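Local coordinates for type III effector HopU1 (Pseudomonas syringae pv. tomato, PDB 3U0J), which probably transfers ADP-ribose from NAD+ to arginine residues of target proteins, as a type III effector delivered into plant cells, at residues D177-L182 with G261-V266. Sequence-based numbering, arbitrary orientation.
Sequences DTIARL and GKHLFV
Ile179 lays its CG2 over one face of the His263 imidazole, packing helix 176-188 against strand 263-269, an inner strand of a mixed β-sheet in the ADP-ribosyltransferase fold. This methyl sits above the middle of the ring, 3.9 Å from the centroid and just 6° off the normal, a nearly perpendicular CH-pi contact. With CG1 anti to the carbonyl carbon (chi1 -66°) and the chain then extended, CD1, on the other branch, reaches past the rim on the CD2/NE2 side of the same ring, 3.6 Å from His263 CD2. One helical turn on, Leu182 meets Phe265, two residues further along the strand and on the same side of the sheet. Here the CH-pi contact is off-centre: Leu182 CB stands 3.7 Å from the centroid of the Phe265 ring, 27° from its normal, displaced toward CE1 and CZ. The helix and strand segments run in roughly the same direction, which lets the Ile179-His263 and Leu182-Phe265 pairs follow one another in step. Tyr183 joins the group from the helix: its hydroxyl hydrogen-bonds His263 ND1, giving the imidazole a polar partner beside its apolar cover, and its ring meets Phe265 edge-to-face. On the neighbouring strand 218-224, Ile218 touches Ile179 and Phe220 touches Leu182. The leucine's second point of contact is CD1, 3.7 Å from Phe265 CE2.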
ATOM      1  N   ASP A 177      -2.195 -18.922 -15.844  1.00 23.36           N
ATOM      2  CA  ASP A 177      -1.262 -19.407 -14.832  1.00 21.35           C
ATOM      3  C   ASP A 177      -1.562 -18.776 -13.458  1.00 21.16           C
ATOM      4  O   ASP A 177      -1.756 -19.489 -12.472  1.00 18.87           O
ATOM      5  CB  ASP A 177       0.180 -19.133 -15.249  1.00 24.63           C
ATOM      6  CG  ASP A 177       1.180 -19.560 -14.185  1.00 40.19           C
ATOM      7  OD1 ASP A 177       1.739 -18.681 -13.472  1.00 38.07           O
ATOM      8  OD2 ASP A 177       1.383 -20.789 -14.044  1.00 46.04           O
ATOM      9  N   THR A 178      -1.615 -17.445 -13.398  1.00 17.92           N
ATOM     10  CA  THR A 178      -2.015 -16.766 -12.171  1.00 19.86           C
ATOM     11  C   THR A 178      -3.372 -17.264 -11.638  1.00 17.51           C
ATOM     12  O   THR A 178      -3.504 -17.627 -10.464  1.00 20.48           O
ATOM     13  CB  THR A 178      -2.036 -15.217 -12.339  1.00 21.08           C
ATOM     14  OG1 THR A 178      -0.723 -14.748 -12.687  1.00 23.62           O
ATOM     15  CG2 THR A 178      -2.482 -14.542 -11.047  1.00 12.06           C
ATOM     16  N   ILE A 179      -4.377 -17.289 -12.499  1.00 16.03           N
ATOM     17  CA  ILE A 179      -5.696 -17.777 -12.106  1.00 17.91           C
ATOM     18  C   ILE A 179      -5.623 -19.184 -11.506  1.00 17.49           C
ATOM     19  O   ILE A 179      -6.165 -19.444 -10.430  1.00 17.98           O
ATOM     20  CB  ILE A 179      -6.685 -17.772 -13.309  1.00 20.45           C
ATOM     21  CG1 ILE A 179      -6.969 -16.333 -13.764  1.00 18.04           C
ATOM     22  CG2 ILE A 179      -7.974 -18.470 -12.947  1.00 18.40           C
ATOM     23  CD1 ILE A 179      -7.648 -16.225 -15.109  1.00 16.74           C
ATOM     24  N   ALA A 180      -4.944 -20.083 -12.211  1.00 15.84           N
ATOM     25  CA  ALA A 180      -4.750 -21.453 -11.756  1.00 16.69           C
ATOM     26  C   ALA A 180      -4.129 -21.530 -10.350  1.00 20.52           C
ATOM     27  O   ALA A 180      -4.526 -22.367  -9.511  1.00 18.63           O
ATOM     28  CB  ALA A 180      -3.897 -22.206 -12.757  1.00 12.71           C
ATOM     29  N   ARG A 181      -3.158 -20.659 -10.083  1.00 16.27           N
ATOM     30  CA  ARG A 181      -2.514 -20.682  -8.782  1.00 19.66           C
ATOM     31  C   ARG A 181      -3.521 -20.399  -7.681  1.00 19.67           C
ATOM     32  O   ARG A 181      -3.515 -21.059  -6.640  1.00 19.09           O
ATOM     33  CB  ARG A 181      -1.370 -19.682  -8.708  1.00 23.84           C
ATOM     34  CG  ARG A 181      -0.644 -19.714  -7.382  1.00 25.33           C
ATOM     35  CD  ARG A 181       0.331 -18.574  -7.307  1.00 30.48           C
ATOM     36  NE  ARG A 181       1.396 -18.751  -8.289  1.00 34.85           N
ATOM     37  CZ  ARG A 181       1.984 -17.748  -8.941  1.00 35.49           C
ATOM     38  NH1 ARG A 181       1.589 -16.488  -8.727  1.00 27.69           N
ATOM     39  NH2 ARG A 181       2.956 -18.008  -9.821  1.00 29.36           N
ATOM     40  N   LEU A 182      -4.382 -19.415  -7.906  1.00 17.60           N
ATOM     41  CA  LEU A 182      -5.328 -19.027  -6.874  1.00 17.32           C
ATOM     42  C   LEU A 182      -6.319 -20.144  -6.621  1.00 18.97           C
ATOM     43  O   LEU A 182      -6.588 -20.488  -5.465  1.00 18.12           O
ATOM     44  CB  LEU A 182      -6.045 -17.737  -7.248  1.00 17.19           C
ATOM     45  CG  LEU A 182      -5.071 -16.567  -7.228  1.00 20.79           C
ATOM     46  CD1 LEU A 182      -5.664 -15.304  -7.800  1.00 16.64           C
ATOM     47  CD2 LEU A 182      -4.606 -16.349  -5.803  1.00 25.46           C
ATOM     48  N   GLY A 261     -14.246 -15.542 -18.357  1.00 55.02           N
ATOM     49  CA  GLY A 261     -13.094 -14.653 -18.383  1.00 43.73           C
ATOM     50  C   GLY A 261     -12.683 -14.121 -17.017  1.00 41.41           C
ATOM     51  O   GLY A 261     -11.500 -13.918 -16.735  1.00 37.15           O
ATOM     52  N   LYS A 262     -13.669 -13.875 -16.166  1.00 37.64           N
ATOM     53  CA  LYS A 262     -13.423 -13.213 -14.901  1.00 31.86           C
ATOM     54  C   LYS A 262     -13.596 -14.168 -13.736  1.00 33.20           C
ATOM     55  O   LYS A 262     -14.402 -15.111 -13.785  1.00 31.00           O
ATOM     56  CB  LYS A 262     -14.348 -11.999 -14.734  1.00 33.95           C
ATOM     57  CG  LYS A 262     -14.292 -11.024 -15.903  1.00 44.11           C
ATOM     58  CD  LYS A 262     -14.641  -9.590 -15.508  1.00 38.97           C
ATOM     59  CE  LYS A 262     -14.362  -8.659 -16.670  1.00 41.19           C
ATOM     60  NZ  LYS A 262     -13.931  -7.326 -16.212  1.00 39.00           N
ATOM     61  N   HIS A 263     -12.841 -13.917 -12.674  1.00 28.57           N
ATOM     62  CA  HIS A 263     -12.916 -14.768 -11.501  1.00 27.01           C
ATOM     63  C   HIS A 263     -12.983 -13.964 -10.222  1.00 25.10           C
ATOM     64  O   HIS A 263     -12.473 -12.854 -10.141  1.00 28.67           O
ATOM     65  CB  HIS A 263     -11.744 -15.735 -11.485  1.00 23.97           C
ATOM     66  CG  HIS A 263     -11.585 -16.481 -12.769  1.00 25.69           C
ATOM     67  ND1 HIS A 263     -12.057 -17.765 -12.943  1.00 23.42           N
ATOM     68  CD2 HIS A 263     -11.049 -16.105 -13.956  1.00 22.86           C
ATOM     69  CE1 HIS A 263     -11.797 -18.156 -14.179  1.00 26.84           C
ATOM     70  NE2 HIS A 263     -11.190 -17.167 -14.816  1.00 26.21           N
ATOM     71  N   LEU A 264     -13.636 -14.530  -9.224  1.00 21.93           N
ATOM     72  CA  LEU A 264     -13.806 -13.845  -7.979  1.00 21.26           C
ATOM     73  C   LEU A 264     -13.277 -14.731  -6.884  1.00 20.03           C
ATOM     74  O   LEU A 264     -13.732 -15.860  -6.725  1.00 23.45           O
ATOM     75  CB  LEU A 264     -15.289 -13.563  -7.738  1.00 22.96           C
ATOM     76  CG  LEU A 264     -15.652 -13.202  -6.293  1.00 20.93           C
ATOM     77  CD1 LEU A 264     -15.122 -11.835  -5.929  1.00 20.58           C
ATOM     78  CD2 LEU A 264     -17.132 -13.228  -6.097  1.00 19.33           C
ATOM     79  N   PHE A 265     -12.315 -14.228  -6.122  1.00 19.72           N
ATOM     80  CA  PHE A 265     -11.873 -14.931  -4.919  1.00 19.70           C
ATOM     81  C   PHE A 265     -12.275 -14.160  -3.688  1.00 21.47           C
ATOM     82  O   PHE A 265     -12.013 -12.959  -3.578  1.00 22.17           O
ATOM     83  CB  PHE A 265     -10.369 -15.168  -4.936  1.00 15.06           C
ATOM     84  CG  PHE A 265      -9.917 -15.849  -6.155  1.00 15.74           C
ATOM     85  CD1 PHE A 265      -9.849 -17.224  -6.198  1.00 15.91           C
ATOM     86  CD2 PHE A 265      -9.621 -15.117  -7.294  1.00 17.82           C
ATOM     87  CE1 PHE A 265      -9.472 -17.870  -7.353  1.00 18.84           C
ATOM     88  CE2 PHE A 265      -9.230 -15.742  -8.451  1.00 18.36           C
ATOM     89  CZ  PHE A 265      -9.155 -17.129  -8.486  1.00 21.61           C
ATOM     90  N   VAL A 266     -12.943 -14.846  -2.774  1.00 22.61           N
ATOM     91  CA  VAL A 266     -13.338 -14.217  -1.532  1.00 25.03           C
ATOM     92  C   VAL A 266     -12.268 -14.506  -0.519  1.00 23.51           C
ATOM     93  O   VAL A 266     -11.947 -15.660  -0.264  1.00 22.99           O
ATOM     94  CB  VAL A 266     -14.686 -14.730  -1.021  1.00 26.04           C
ATOM     95  CG1 VAL A 266     -14.877 -14.304   0.429  1.00 25.41           C
ATOM     96  CG2 VAL A 266     -15.813 -14.213  -1.910  1.00 18.59           C
TER